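Local coordinates for ferritin like protein (Caulobacter vibrioides, PDB 3HL1), which is of unconfirmed function but probably binds metal, as a largely helical member of the ferritin-like family, at residues L74-Y79 against G275-L280; N95-F100 against M118-Y123; A271-F276 against A298-D303. All coordinates share one frame; numbering follows the deposited sequence.

Contact 1. Residues L74-Y79 against G275-L280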
loop_
_atom_site.group_PDB
_atom_site.type_symbol
_atom_site.label_atom_id
_atom_site.label_comp_id
_atom_site.label_asym_id
_atom_site.label_seq_id
_atom_site.Cartn_x
_atom_site.Cartn_y
_atom_site.Cartn_z
ATOM N N LEU A 74 10.396 -0.282 -7.392
ATOM C CA LEU A 74 10.090 -0.670 -6.048
ATOM C C LEU A 74 11.292 -1.215 -5.333
ATOM O O LEU A 74 12.064 -1.989 -5.894
ATOM C CB LEU A 74 9.043 -1.764 -6.044
ATOM C CG LEU A 74 7.649 -1.416 -6.564
ATOM C CD1 LEU A 74 6.866 -2.769 -6.498
ATOM C CD2 LEU A 74 6.958 -0.337 -5.842
ATOM N N SER A 75 11.424 -0.864 -4.077
ATOM C CA SER A 75 12.433 -1.474 -3.229
ATOM C C SER A 75 11.787 -1.873 -1.920
ATOM O O SER A 75 10.688 -1.437 -1.609
ATOM C CB SER A 75 13.633 -0.550 -3.058
ATOM O OG SER A 75 13.257 0.706 -2.675
ATOM N N ALA A 76 12.457 -2.709 -1.150
ATOM C CA ALA A 76 11.884 -3.205 0.100
ATOM C C ALA A 76 11.613 -2.058 1.102
ATOM O O ALA A 76 12.477 -1.229 1.371
ATOM C CB ALA A 76 12.790 -4.324 0.709
ATOM N N PRO A 77 10.374 -1.982 1.630
ATOM C CA PRO A 77 10.032 -0.980 2.615
ATOM C C PRO A 77 10.703 -1.300 3.960
ATOM O O PRO A 77 11.077 -2.478 4.226
ATOM C CB PRO A 77 8.507 -1.118 2.720
ATOM C CG PRO A 77 8.087 -2.026 1.654
ATOM C CD PRO A 77 9.229 -2.897 1.391
ATOM N N GLU A 78 10.737 -0.295 4.816
ATOM C CA GLU A 78 11.246 -0.405 6.153
ATOM C C GLU A 78 10.156 -0.108 7.152
ATOM O O GLU A 78 9.257 0.710 6.877
ATOM C CB GLU A 78 12.404 0.532 6.350
ATOM C CG GLU A 78 13.632 -0.015 5.647
ATOM C CD GLU A 78 14.877 0.805 5.918
ATOM O OE1 GLU A 78 15.044 1.844 5.286
ATOM O OE2 GLU A 78 15.680 0.388 6.766
ATOM N N TYR A 79 10.306 -0.743 8.314
ATOM C CA TYR A 79 9.284 -0.792 9.366
ATOM C C TYR A 79 9.935 -0.474 10.661
ATOM O O TYR A 79 10.333 -1.395 11.430
ATOM C CB TYR A 79 8.605 -2.152 9.340
ATOM C CG TYR A 79 7.904 -2.372 8.048
ATOM C CD1 TYR A 79 6.697 -1.782 7.776
ATOM C CD2 TYR A 79 8.461 -3.195 7.070
ATOM C CE1 TYR A 79 6.065 -1.984 6.560
ATOM C CE2 TYR A 79 7.865 -3.375 5.832
ATOM C CZ TYR A 79 6.666 -2.752 5.578
ATOM O OH TYR A 79 6.012 -2.905 4.395
ATOM N N GLY A 275 13.075 -11.035 -4.953
ATOM C CA GLY A 275 12.790 -11.572 -6.250
ATOM C C GLY A 275 11.474 -11.121 -6.787
ATOM O O GLY A 275 11.349 -10.856 -7.955
ATOM N N PHE A 276 10.474 -11.052 -5.933
ATOM C CA PHE A 276 9.164 -10.627 -6.334
ATOM C C PHE A 276 9.132 -9.123 -6.741
ATOM O O PHE A 276 8.493 -8.757 -7.743
ATOM C CB PHE A 276 8.181 -10.929 -5.262
ATOM C CG PHE A 276 6.811 -10.496 -5.577
ATOM C CD1 PHE A 276 6.099 -11.136 -6.567
ATOM C CD2 PHE A 276 6.238 -9.444 -4.893
ATOM C CE1 PHE A 276 4.828 -10.731 -6.877
ATOM C CE2 PHE A 276 4.966 -9.031 -5.193
ATOM C CZ PHE A 276 4.262 -9.686 -6.178
ATOM N N LEU A 277 9.832 -8.280 -5.987
ATOM C CA LEU A 277 10.029 -6.876 -6.389
ATOM C C LEU A 277 10.797 -6.758 -7.735
ATOM O O LEU A 277 10.417 -5.926 -8.543
ATOM C CB LEU A 277 10.710 -6.063 -5.248
ATOM C CG LEU A 277 9.967 -5.879 -3.889
ATOM C CD1 LEU A 277 10.672 -4.863 -3.020
ATOM C CD2 LEU A 277 8.470 -5.579 -4.054
ATOM N N ASP A 278 11.834 -7.558 -7.971
ATOM C CA ASP A 278 12.491 -7.595 -9.296
ATOM C C ASP A 278 11.474 -7.906 -10.411
ATOM O O ASP A 278 11.533 -7.268 -11.450
ATOM C CB ASP A 278 13.634 -8.615 -9.429
ATOM C CG ASP A 278 14.850 -8.265 -8.598
ATOM O OD1 ASP A 278 15.074 -7.094 -8.192
ATOM O OD2 ASP A 278 15.584 -9.211 -8.284
ATOM N N ILE A 279 10.581 -8.895 -10.194
ATOM C CA ILE A 279 9.560 -9.275 -11.175
ATOM C C ILE A 279 8.689 -8.018 -11.413
ATOM O O ILE A 279 8.454 -7.611 -12.564
ATOM C CB ILE A 279 8.710 -10.504 -10.733
ATOM C CG1 ILE A 279 9.553 -11.802 -10.904
ATOM C CG2 ILE A 279 7.408 -10.661 -11.535
ATOM C CD1 ILE A 279 9.018 -12.976 -10.155
ATOM N N LEU A 280 8.203 -7.405 -10.332
ATOM C CA LEU A 280 7.352 -6.222 -10.480
ATOM C C LEU A 280 8.028 -5.069 -11.164
ATOM O O LEU A 280 7.349 -4.381 -11.938
ATOM C CB LEU A 280 6.685 -5.788 -9.161
ATOM C CG LEU A 280 5.666 -6.711 -8.480
ATOM C CD1 LEU A 280 5.415 -6.165 -7.052
ATOM C CD2 LEU A 280 4.360 -6.771 -9.286
#
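Apolar packing of three leucines makes most of this contact. CD1 of Leu74 reaches over to Leu280 and meets its CD1 at 3.7 Å, with CB of Leu280 almost as near. The two side chains run obliquely to one another. The same CD1 of Leu74 lies 4.1 Å from CD2 of Leu277, so one methyl touches leucines about one helical turn apart.

The second kind of contact sets a methyl against the backbone. CD1 of Leu277 presses on the Ser75-Ala76 peptide, 3.4 Å from the backbone N of Ala76. CB of Ala76 stands at 4.3 Å from this methyl. Leu277 thus turns its CD1 to the peptide and its CD2 to Leu74.

Here the start of an irregular loop that follows helix 42-67, Leu74 to Ala76, touches helix 261-283, and the chain then runs away from it. The protein belongs to the ferritin-like family. Leu74 also packs on Ile19 and Leu23 of helix 8-35.

The loop's polar atoms bond to partners outside the two segments. The backbone N of Leu74 donates a hydrogen bond to OD1 of Asn281, next along helix 261-283. Further down the loop, Trp24 NE1 hydrogen-bonds to the carbonyl of Glu78, and the hydroxyl of Tyr79 hydrogen-bonds to the carbonyl of Trp24.

Contact 2. Residues N95-F100 against M118-Y123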
loop_
_atom_site.group_PDB
_atom_site.type_symbol
_atom_site.label_atom_id
_atom_site.label_comp_id
_atom_site.label_asym_id
_atom_site.label_seq_id
_atom_site.Cartn_x
_atom_site.Cartn_y
_atom_site.Cartn_z
ATOM N N ASN A 95 -5.207 15.202 16.061
ATOM C CA ASN A 95 -4.195 14.265 15.637
ATOM C C ASN A 95 -4.795 12.886 15.892
ATOM O O ASN A 95 -5.156 12.569 17.021
ATOM C CB ASN A 95 -2.908 14.479 16.408
ATOM C CG ASN A 95 -1.795 13.639 15.913
ATOM O OD1 ASN A 95 -2.006 12.550 15.354
ATOM N ND2 ASN A 95 -0.572 14.140 16.090
ATOM N N PRO A 96 -4.982 12.091 14.829
ATOM C CA PRO A 96 -5.667 10.799 15.074
ATOM C C PRO A 96 -4.828 9.822 15.871
ATOM O O PRO A 96 -5.370 8.817 16.294
ATOM C CB PRO A 96 -5.920 10.246 13.647
ATOM C CG PRO A 96 -4.860 10.898 12.776
ATOM C CD PRO A 96 -4.666 12.295 13.409
ATOM N N THR A 97 -3.521 10.079 16.040
ATOM C CA THR A 97 -2.698 9.235 16.933
ATOM C C THR A 97 -3.104 9.402 18.411
ATOM O O THR A 97 -2.678 8.618 19.281
ATOM C CB THR A 97 -1.169 9.459 16.736
ATOM O OG1 THR A 97 -0.803 10.779 17.160
ATOM C CG2 THR A 97 -0.746 9.201 15.287
ATOM N N SER A 98 -3.921 10.422 18.714
ATOM C CA SER A 98 -4.523 10.572 20.046
ATOM C C SER A 98 -5.684 9.614 20.238
ATOM O O SER A 98 -6.085 9.354 21.355
ATOM C CB SER A 98 -5.021 12.004 20.283
ATOM O OG SER A 98 -5.945 12.409 19.277
ATOM N N ILE A 99 -6.251 9.116 19.135
ATOM C CA ILE A 99 -7.369 8.177 19.177
ATOM C C ILE A 99 -6.884 6.728 19.022
ATOM O O ILE A 99 -7.240 5.865 19.788
ATOM C CB ILE A 99 -8.371 8.494 18.056
ATOM C CG1 ILE A 99 -8.940 9.923 18.239
ATOM C CG2 ILE A 99 -9.486 7.445 18.029
ATOM C CD1 ILE A 99 -9.428 10.589 16.932
ATOM N N PHE A 100 -6.076 6.496 17.991
ATOM C CA PHE A 100 -5.585 5.182 17.633
ATOM C C PHE A 100 -4.235 4.986 18.244
ATOM O O PHE A 100 -3.220 5.040 17.578
ATOM C CB PHE A 100 -5.560 5.064 16.101
ATOM C CG PHE A 100 -6.891 5.291 15.474
ATOM C CD1 PHE A 100 -7.927 4.371 15.665
ATOM C CD2 PHE A 100 -7.131 6.424 14.702
ATOM C CE1 PHE A 100 -9.185 4.567 15.079
ATOM C CE2 PHE A 100 -8.392 6.635 14.113
ATOM C CZ PHE A 100 -9.425 5.703 14.310
HETATM N N MSE A 118 -3.291 0.316 11.259
HETATM C CA MSE A 118 -4.108 0.087 10.051
HETATM C C MSE A 118 -5.244 1.106 9.895
HETATM O O MSE A 118 -5.456 1.634 8.790
HETATM C CB MSE A 118 -4.599 -1.357 10.029
HETATM C CG MSE A 118 -3.433 -2.277 9.874
HETATM SE SE MSE A 118 -3.938 -4.130 10.050
HETATM C CE MSE A 118 -4.668 -4.344 8.533
ATOM N N CYS A 119 -5.853 1.482 11.021
ATOM C CA CYS A 119 -6.891 2.528 11.060
ATOM C C CYS A 119 -6.298 3.892 10.711
ATOM O O CYS A 119 -6.869 4.652 9.920
ATOM C CB CYS A 119 -7.586 2.601 12.424
ATOM S SG CYS A 119 -8.675 1.200 12.795
ATOM N N LEU A 120 -5.129 4.177 11.254
ATOM C CA LEU A 120 -4.389 5.410 10.959
ATOM C C LEU A 120 -3.995 5.526 9.488
ATOM O O LEU A 120 -4.184 6.573 8.869
ATOM C CB LEU A 120 -3.134 5.450 11.826
ATOM C CG LEU A 120 -3.322 5.903 13.263
ATOM C CD1 LEU A 120 -2.100 5.550 14.066
ATOM C CD2 LEU A 120 -3.561 7.394 13.282
ATOM N N ILE A 121 -3.472 4.461 8.925
ATOM C CA ILE A 121 -3.046 4.475 7.507
ATOM C C ILE A 121 -4.207 4.855 6.608
ATOM O O ILE A 121 -4.027 5.609 5.670
ATOM C CB ILE A 121 -2.491 3.115 7.076
ATOM C CG1 ILE A 121 -1.116 2.876 7.669
ATOM C CG2 ILE A 121 -2.373 3.004 5.556
ATOM C CD1 ILE A 121 -0.826 1.353 7.789
ATOM N N GLU A 122 -5.375 4.286 6.878
ATOM C CA GLU A 122 -6.549 4.505 6.073
ATOM C C GLU A 122 -7.446 5.643 6.570
ATOM O O GLU A 122 -8.580 5.784 6.116
ATOM C CB GLU A 122 -7.381 3.206 6.008
ATOM C CG GLU A 122 -6.616 1.936 5.542
ATOM C CD GLU A 122 -6.396 1.851 4.025
ATOM O OE1 GLU A 122 -6.720 2.821 3.263
ATOM O OE2 GLU A 122 -5.888 0.793 3.580
ATOM N N TYR A 123 -6.940 6.445 7.489
ATOM C CA TYR A 123 -7.698 7.539 8.087
ATOM C C TYR A 123 -8.243 8.469 6.996
ATOM O O TYR A 123 -7.457 8.945 6.148
ATOM C CB TYR A 123 -6.804 8.348 9.015
ATOM C CG TYR A 123 -7.542 9.308 9.908
ATOM C CD1 TYR A 123 -8.469 8.848 10.852
ATOM C CD2 TYR A 123 -7.269 10.672 9.859
ATOM C CE1 TYR A 123 -9.104 9.720 11.676
ATOM C CE2 TYR A 123 -7.911 11.546 10.701
ATOM C CZ TYR A 123 -8.836 11.045 11.597
ATOM O OH TYR A 123 -9.456 11.884 12.472
#
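Pro96 leans over one face of Tyr123 with its CB-CG edge. Its CB sits 3.7 Å from the ring centroid and 12° off the normal, a CH-pi contact over the centre of the face. The Tyr123 side chain has CG anti to its backbone N (chi1 -167°), which carries the ring out to the proline.

CB of Cys119 stands over one face of Phe100, 3.9 Å from the centroid and displaced toward the rim. The sulfur of Cys119 lies obliquely to this ring at 4.8 Å from its centroid, a looser sulfur-aromatic contact. CG2 of Ile99 covers the opposite face. The Tyr123 side chain stands roughly perpendicular to that of Phe100, with CE2 of Phe100 3.9 Å from CD1 of Tyr123.

Leu120 fills the middle. Its CG meets CB of Phe100 at 3.7 Å, the two side chains running antiparallel alongside each other. Its CD2 touches CB of Pro96 and CG2 of Thr97. The short 3-10 segment 96-98 is braced by an Asx turn: the backbone N of Thr97 donates to OD1 of Asn95 at 3.0 Å.

The contact covers the C-terminal end of helix 112-121 with the loop that precedes this helix. Helix 233-242 flanks it through Phe234 and Arg241, which touch Phe100.

Contact 3. Residues A271-F276 against A298-D303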
loop_
_atom_site.group_PDB
_atom_site.type_symbol
_atom_site.label_atom_id
_atom_site.label_comp_id
_atom_site.label_asym_id
_atom_site.label_seq_id
_atom_site.Cartn_x
_atom_site.Cartn_y
_atom_site.Cartn_z
ATOM N N ALA A 271 14.649 -13.144 0.632
ATOM C CA ALA A 271 15.041 -13.487 -0.690
ATOM C C ALA A 271 13.852 -13.504 -1.677
ATOM O O ALA A 271 13.901 -12.899 -2.770
ATOM C CB ALA A 271 15.747 -14.849 -0.691
ATOM N N ASP A 272 12.791 -14.226 -1.324
ATOM C CA ASP A 272 11.625 -14.343 -2.228
ATOM C C ASP A 272 10.963 -12.968 -2.453
ATOM O O ASP A 272 10.562 -12.634 -3.571
ATOM C CB ASP A 272 10.576 -15.335 -1.685
ATOM C CG ASP A 272 11.007 -16.784 -1.768
ATOM O OD1 ASP A 272 11.988 -17.079 -2.470
ATOM O OD2 ASP A 272 10.368 -17.637 -1.084
ATOM N N PHE A 273 10.898 -12.152 -1.423
ATOM C CA PHE A 273 10.359 -10.786 -1.540
ATOM C C PHE A 273 11.210 -9.936 -2.501
ATOM O O PHE A 273 10.629 -9.244 -3.321
ATOM C CB PHE A 273 10.188 -10.135 -0.189
ATOM C CG PHE A 273 9.378 -8.853 -0.213
ATOM C CD1 PHE A 273 8.047 -8.854 -0.560
ATOM C CD2 PHE A 273 9.989 -7.634 0.080
ATOM C CE1 PHE A 273 7.348 -7.666 -0.574
ATOM C CE2 PHE A 273 9.271 -6.464 0.049
ATOM C CZ PHE A 273 7.984 -6.501 -0.328
ATOM N N ALA A 274 12.536 -10.021 -2.385
ATOM C CA ALA A 274 13.472 -9.330 -3.277
ATOM C C ALA A 274 13.194 -9.741 -4.737
ATOM O O ALA A 274 13.099 -8.910 -5.631
ATOM C CB ALA A 274 14.897 -9.652 -2.924
ATOM N N GLY A 275 13.075 -11.035 -4.953
ATOM C CA GLY A 275 12.790 -11.572 -6.250
ATOM C C GLY A 275 11.474 -11.121 -6.787
ATOM O O GLY A 275 11.349 -10.856 -7.955
ATOM N N PHE A 276 10.474 -11.052 -5.933
ATOM C CA PHE A 276 9.164 -10.627 -6.334
ATOM C C PHE A 276 9.132 -9.123 -6.741
ATOM O O PHE A 276 8.493 -8.757 -7.743
ATOM C CB PHE A 276 8.181 -10.929 -5.262
ATOM C CG PHE A 276 6.811 -10.496 -5.577
ATOM C CD1 PHE A 276 6.099 -11.136 -6.567
ATOM C CD2 PHE A 276 6.238 -9.444 -4.893
ATOM C CE1 PHE A 276 4.828 -10.731 -6.877
ATOM C CE2 PHE A 276 4.966 -9.031 -5.193
ATOM C CZ PHE A 276 4.262 -9.686 -6.178
ATOM N N ALA A 298 2.023 -16.411 -4.531
ATOM C CA ALA A 298 1.337 -17.181 -3.430
ATOM C C ALA A 298 2.334 -17.880 -2.539
ATOM O O ALA A 298 2.054 -18.265 -1.402
ATOM C CB ALA A 298 0.374 -18.241 -4.009
ATOM N N LYS A 299 3.493 -18.077 -3.109
ATOM C CA LYS A 299 4.648 -18.519 -2.402
ATOM C C LYS A 299 5.036 -17.569 -1.277
ATOM O O LYS A 299 5.511 -18.013 -0.275
ATOM C CB LYS A 299 5.811 -18.619 -3.382
ATOM C CG LYS A 299 6.909 -19.661 -3.013
ATOM C CD LYS A 299 8.327 -19.254 -3.524
ATOM C CE LYS A 299 8.308 -18.273 -4.729
ATOM N NZ LYS A 299 8.154 -16.809 -4.308
ATOM N N LEU A 300 4.893 -16.272 -1.480
ATOM C CA LEU A 300 5.226 -15.262 -0.468
ATOM C C LEU A 300 4.345 -15.466 0.734
ATOM O O LEU A 300 4.774 -15.414 1.872
ATOM C CB LEU A 300 5.014 -13.859 -1.028
ATOM C CG LEU A 300 6.195 -13.275 -1.831
ATOM C CD1 LEU A 300 5.804 -11.880 -2.313
ATOM C CD2 LEU A 300 7.409 -13.213 -0.939
ATOM N N GLY A 301 3.084 -15.771 0.486
ATOM C CA GLY A 301 2.174 -15.975 1.594
ATOM C C GLY A 301 2.548 -17.225 2.392
ATOM O O GLY A 301 2.523 -17.236 3.629
ATOM N N GLY A 302 2.927 -18.271 1.686
ATOM C CA GLY A 302 3.470 -19.441 2.354
ATOM C C GLY A 302 4.725 -19.150 3.164
ATOM O O GLY A 302 4.896 -19.655 4.291
ATOM N N ASP A 303 5.613 -18.316 2.627
ATOM C CA ASP A 303 6.795 -17.860 3.353
ATOM C C ASP A 303 6.502 -17.063 4.639
ATOM O O ASP A 303 7.178 -17.217 5.676
ATOM C CB ASP A 303 7.631 -16.893 2.487
ATOM C CG ASP A 303 8.286 -17.541 1.314
ATOM O OD1 ASP A 303 8.354 -18.766 1.235
ATOM O OD2 ASP A 303 8.678 -16.792 0.394
HETATM O O HOH W 1 9.981 -14.598 -5.496
#
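The ring of Phe273 presents its edge to Leu300, whose CD1 lies near the ring plane at 4.2 Å from CD1 of Phe273. The ring of Phe276 is met obliquely by the same methyl, with Leu300 CD1 3.6 Å from Phe276 CD2. Phe273 also meets the ring of Tyr316 edge-to-face. The carboxylates of Asp272 and Asp303 approach each other, but their spacing in the model is doubtful.

Leu300 is the apolar centre. Its branches part: CD1 goes to the two phenylalanines, while CD2 rests against the backbone N of Phe273 at 3.7 Å. Helices 261-283 and 292-309 form an antiparallel hairpin here, with the axes of the two segments 10.0 Å apart at 158°.

Polar groups line one side of the seam. Lys299 is bent at its outer torsions, and NZ hydrogen-bonds to O of Gln296. One water joins the helices: it donates to the carbonyl O of Asp272 at 2.8 Å and accepts from NZ of Lys299 at 3.1 Å. The direct ion pair of Lys299 with Asp272 is long and doubtful. Asp303 OD1 is held by a salt bridge to NE of Arg268, which probably offsets its charge.

Contacts 1 and 3 share helix 261-283 and lie on the same side of the chain's centre, their centres 10 Å apart. They touch where Pro77 and Ala76 pack on the ring of Phe273. Contact 2 is on the opposite side, about 26 Å from contact 1 and 29 Å from contact 3 between centres. It is the most buried of the three, and its chemistry is apolar and aromatic. Contact 1 is partly buried and aliphatic, joining a loop to a helix. Contact 3 is also partly buried, but joins two helices and adds charged groups and a water to its apolar centre. Contacts 1 and 2 both use the long loop region between helices 42-67 and 112-121.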